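Local coordinates for phosphate ABC transporter, phosphate-binding protein (Clostridium perfringens, PDB 4Q8R) that probably captures phosphate with high affinity outside the cell membrane and hands it to an ABC-type transporter for import, at residues Glu73-Ile81 / Gln234-Val245. Sequence-based numbering, arbitrary orientation. Where two conformers were deposited one is given.
Sequences EVEIAYDGI and QDIVAKEHLIKV. With ZN (zinc ion), chain F; ZN (zinc ion), chain D; ZN (zinc ion), chain C.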
loop_
_atom_site.group_PDB
_atom_site.type_symbol
_atom_site.label_atom_id
_atom_site.label_comp_id
_atom_site.label_asym_id
_atom_site.label_seq_id
_atom_site.Cartn_x
_atom_site.Cartn_y
_atom_site.Cartn_z
ATOM N N GLU A 73 11.078 3.403 13.967
ATOM C CA GLU A 73 9.833 3.082 13.312
ATOM C C GLU A 73 8.678 3.028 14.244
ATOM O O GLU A 73 8.775 2.569 15.404
ATOM C CB GLU A 73 9.946 1.745 12.621
ATOM C CG GLU A 73 11.281 1.568 11.982
ATOM C CD GLU A 73 11.469 0.138 11.621
ATOM O OE1 GLU A 73 12.484 -0.445 12.030
ATOM O OE2 GLU A 73 10.545 -0.428 11.004
ATOM N N VAL A 74 7.557 3.512 13.757
ATOM C CA VAL A 74 6.299 3.432 14.528
ATOM C C VAL A 74 5.249 2.819 13.583
ATOM O O VAL A 74 4.890 3.432 12.565
ATOM C CB VAL A 74 5.817 4.824 15.006
ATOM C CG1 VAL A 74 4.466 4.746 15.635
ATOM C CG2 VAL A 74 6.806 5.405 15.969
ATOM N N GLU A 75 4.736 1.655 13.958
ATOM C CA GLU A 75 3.664 1.063 13.229
ATOM C C GLU A 75 2.375 1.869 13.541
ATOM O O GLU A 75 1.959 1.968 14.721
ATOM C CB GLU A 75 3.570 -0.415 13.594
ATOM C CG GLU A 75 2.614 -1.229 12.792
ATOM C CD GLU A 75 2.631 -2.742 13.160
ATOM O OE1 GLU A 75 3.718 -3.306 13.471
ATOM O OE2 GLU A 75 1.555 -3.395 13.123
ATOM N N ILE A 76 1.719 2.405 12.513
ATOM C CA ILE A 76 0.452 3.153 12.687
ATOM C C ILE A 76 -0.848 2.455 12.248
ATOM O O ILE A 76 -1.941 2.856 12.656
ATOM C CB ILE A 76 0.473 4.536 12.030
ATOM C CG1 ILE A 76 0.717 4.431 10.521
ATOM C CG2 ILE A 76 1.540 5.421 12.635
ATOM C CD1 ILE A 76 0.600 5.778 9.782
ATOM N N ALA A 77 -0.693 1.394 11.470
ATOM C CA ALA A 77 -1.795 0.578 10.911
ATOM C C ALA A 77 -1.199 -0.680 10.295
ATOM O O ALA A 77 0.024 -0.746 10.051
ATOM C CB ALA A 77 -2.607 1.333 9.881
ATOM N N TYR A 78 -2.060 -1.667 10.054
ATOM C CA TYR A 78 -1.731 -2.752 9.116
ATOM C C TYR A 78 -2.675 -2.583 7.942
ATOM O O TYR A 78 -3.735 -1.952 8.064
ATOM C CB TYR A 78 -1.767 -4.116 9.816
ATOM C CG TYR A 78 -0.632 -5.010 9.582
ATOM C CD1 TYR A 78 0.598 -4.831 10.247
ATOM C CD2 TYR A 78 -0.757 -6.093 8.651
ATOM C CE1 TYR A 78 1.668 -5.703 9.974
ATOM C CE2 TYR A 78 0.293 -6.959 8.380
ATOM C CZ TYR A 78 1.507 -6.769 9.024
ATOM O OH TYR A 78 2.546 -7.629 8.703
ATOM N N ASP A 79 -2.271 -3.097 6.788
ATOM C CA ASP A 79 -2.953 -2.859 5.541
ATOM C C ASP A 79 -2.925 -4.120 4.658
ATOM O O ASP A 79 -1.850 -4.704 4.407
ATOM C CB ASP A 79 -2.290 -1.712 4.781
ATOM C CG ASP A 79 -2.950 -1.401 3.448
ATOM O OD1 ASP A 79 -4.155 -1.110 3.361
ATOM O OD2 ASP A 79 -2.248 -1.365 2.439
ATOM N N GLY A 80 -4.085 -4.505 4.151
ATOM C CA GLY A 80 -4.182 -5.536 3.169
ATOM C C GLY A 80 -3.864 -5.012 1.791
ATOM O O GLY A 80 -4.062 -3.827 1.479
ATOM N N ILE A 81 -3.333 -5.903 0.966
ATOM C CA ILE A 81 -3.115 -5.575 -0.443
ATOM C C ILE A 81 -4.142 -6.450 -1.228
ATOM O O ILE A 81 -4.122 -7.697 -1.161
ATOM C CB ILE A 81 -1.723 -5.907 -0.920
ATOM C CG1 ILE A 81 -0.665 -5.076 -0.121
ATOM C CG2 ILE A 81 -1.598 -5.671 -2.437
ATOM C CD1 ILE A 81 0.737 -5.469 -0.398
ATOM N N GLN A 234 -6.763 5.957 15.659
ATOM C CA GLN A 234 -6.988 4.584 15.217
ATOM C C GLN A 234 -8.394 4.318 14.636
ATOM O O GLN A 234 -8.570 3.431 13.804
ATOM C CB GLN A 234 -6.601 3.595 16.294
ATOM C CG GLN A 234 -5.147 3.631 16.666
ATOM C CD GLN A 234 -4.253 2.954 15.588
ATOM O OE1 GLN A 234 -4.361 1.724 15.333
ATOM N NE2 GLN A 234 -3.425 3.775 14.921
ATOM N N ASP A 235 -9.395 5.077 15.072
ATOM C CA ASP A 235 -10.700 5.034 14.400
ATOM C C ASP A 235 -10.633 5.576 12.984
ATOM O O ASP A 235 -11.342 5.077 12.099
ATOM C CB ASP A 235 -11.778 5.864 15.147
ATOM C CG ASP A 235 -12.235 5.221 16.444
ATOM O OD1 ASP A 235 -12.061 4.004 16.614
ATOM O OD2 ASP A 235 -12.765 6.016 17.301
ATOM N N ILE A 236 -9.771 6.584 12.757
ATOM C CA ILE A 236 -9.579 7.122 11.408
ATOM C C ILE A 236 -8.892 6.045 10.523
ATOM O O ILE A 236 -9.289 5.872 9.401
ATOM C CB ILE A 236 -8.736 8.438 11.453
ATOM C CG1 ILE A 236 -9.601 9.578 12.042
ATOM C CG2 ILE A 236 -8.208 8.834 10.107
ATOM C CD1 ILE A 236 -8.849 10.771 12.606
ATOM N N VAL A 237 -7.947 5.292 11.087
ATOM C CA VAL A 237 -7.278 4.176 10.394
ATOM C C VAL A 237 -8.345 3.181 9.994
ATOM O O VAL A 237 -8.409 2.753 8.826
ATOM C CB VAL A 237 -6.226 3.542 11.345
ATOM C CG1 VAL A 237 -5.958 2.062 11.189
ATOM C CG2 VAL A 237 -4.961 4.396 11.397
ATOM N N ALA A 238 -9.207 2.821 10.964
ATOM C CA ALA A 238 -10.283 1.836 10.639
ATOM C C ALA A 238 -11.194 2.350 9.526
ATOM O O ALA A 238 -11.625 1.552 8.668
ATOM C CB ALA A 238 -11.143 1.499 11.863
ATOM N N LYS A 239 -11.541 3.647 9.562
ATOM C CA LYS A 239 -12.460 4.238 8.545
ATOM C C LYS A 239 -11.875 4.234 7.112
ATOM O O LYS A 239 -12.618 4.264 6.133
ATOM C CB LYS A 239 -12.972 5.634 8.956
ATOM C CG LYS A 239 -14.056 5.536 10.022
ATOM C CD LYS A 239 -14.329 6.887 10.699
ATOM C CE LYS A 239 -14.997 7.876 9.751
ATOM N NZ LYS A 239 -16.096 8.632 10.450
ATOM N N GLU A 240 -10.552 4.229 7.032
ATOM C CA GLU A 240 -9.816 4.167 5.754
ATOM C C GLU A 240 -9.565 2.708 5.314
ATOM O O GLU A 240 -8.701 2.470 4.475
ATOM C CB GLU A 240 -8.521 4.972 5.888
ATOM C CG GLU A 240 -8.756 6.428 6.145
ATOM C CD GLU A 240 -9.376 7.177 4.985
ATOM O OE1 GLU A 240 -9.133 6.809 3.849
ATOM O OE2 GLU A 240 -10.062 8.188 5.206
ATOM N N HIS A 241 -10.340 1.753 5.853
ATOM C CA HIS A 241 -10.242 0.323 5.543
ATOM C C HIS A 241 -8.908 -0.345 5.911
ATOM O O HIS A 241 -8.507 -1.347 5.358
ATOM C CB HIS A 241 -10.528 0.114 4.068
ATOM C CG HIS A 241 -11.715 0.878 3.591
ATOM N ND1 HIS A 241 -12.978 0.675 4.119
ATOM C CD2 HIS A 241 -11.844 1.868 2.680
ATOM C CE1 HIS A 241 -13.839 1.491 3.532
ATOM N NE2 HIS A 241 -13.176 2.219 2.648
ATOM N N LEU A 242 -8.277 0.192 6.936
ATOM C CA LEU A 242 -7.076 -0.367 7.510
ATOM C C LEU A 242 -7.332 -1.161 8.763
ATOM O O LEU A 242 -8.459 -1.179 9.282
ATOM C CB LEU A 242 -6.115 0.748 7.788
ATOM C CG LEU A 242 -5.846 1.723 6.620
ATOM C CD1 LEU A 242 -4.904 2.832 7.065
ATOM C CD2 LEU A 242 -5.280 1.008 5.375
ATOM N N ILE A 243 -6.299 -1.767 9.292
ATOM C CA ILE A 243 -6.378 -2.566 10.501
ATOM C C ILE A 243 -5.686 -1.830 11.637
ATOM O O ILE A 243 -4.544 -1.400 11.508
ATOM C CB ILE A 243 -5.712 -3.934 10.299
ATOM C CG1 ILE A 243 -6.475 -4.784 9.274
ATOM C CG2 ILE A 243 -5.571 -4.685 11.607
ATOM C CD1 ILE A 243 -6.274 -4.338 7.840
ATOM N N LYS A 244 -6.391 -1.650 12.757
ATOM C CA LYS A 244 -5.840 -0.938 13.874
ATOM C C LYS A 244 -4.640 -1.647 14.447
ATOM O O LYS A 244 -4.571 -2.887 14.486
ATOM C CB LYS A 244 -6.895 -0.757 15.011
ATOM C CG LYS A 244 -8.046 0.137 14.634
ATOM C CD LYS A 244 -9.013 0.237 15.830
ATOM C CE LYS A 244 -10.241 1.048 15.507
ATOM N NZ LYS A 244 -11.214 1.230 16.658
ATOM N N VAL A 245 -3.671 -0.843 14.815
ATOM C CA VAL A 245 -2.603 -1.176 15.698
ATOM C C VAL A 245 -1.160 -1.009 15.361
ATOM O O VAL A 245 -0.823 -0.308 14.411
ATOM C CB VAL A 245 -2.927 -2.414 16.530
ATOM C CG1 VAL A 245 -1.740 -3.277 16.729
ATOM C CG2 VAL A 245 -3.481 -1.930 17.823
HETATM ZN ZN ZN F . 11.088 -2.542 10.917
HETATM ZN ZN ZN D . -13.413 4.816 18.819
HETATM ZN ZN ZN C . -13.839 4.183 1.611
HETATM O O HOH W 1 -6.039 -2.488 4.770
HETATM O O HOH W 2 9.506 -3.156 11.367
#
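Tyr78 and Ile243 pair as a single antiparallel bridge of the hydrogen-bonded kind, which joins the C-terminal tail of this periplasmic-binding-protein fold to the long strand 71-86. Tyr78 N donates to Ile243 O at 2.9 Å, nearly straight and in the carbonyl plane, and Ile243 N returns a bond of 2.8 Å to Tyr78 O. Helix 231-239 ends in a Schellman motif, with His241 (positive phi) as its C-prime residue, Leu242 N bonded to Val237 O and His241 N to Ala238 O, and the chain then runs on to the bridge.

Apolar contacts gather on Ala77, whose CB meets Val237 CG1 at 3.7 Å and Leu242 CD1 at 3.9 Å. Leu242 also reaches Phe208 of the adjoining strand 205-213.

Polar contacts flank the bridge. A water accepts from Gly80 N and donates to His241 O and Asp79 OD1; the same carboxylate forms a salt bridge with Arg206 through OD2. At the helix, the side chain of Gln234 bends at chi2 (-75°), bringing its amide to the backbone of Ile76. There NE2 donates to Ile76 O at 2.9 Å with an N-H...O angle of 173°, the acceptor lying 7° out of the amide plane, while OE1 accepts a weak hydrogen bond from Val245 N.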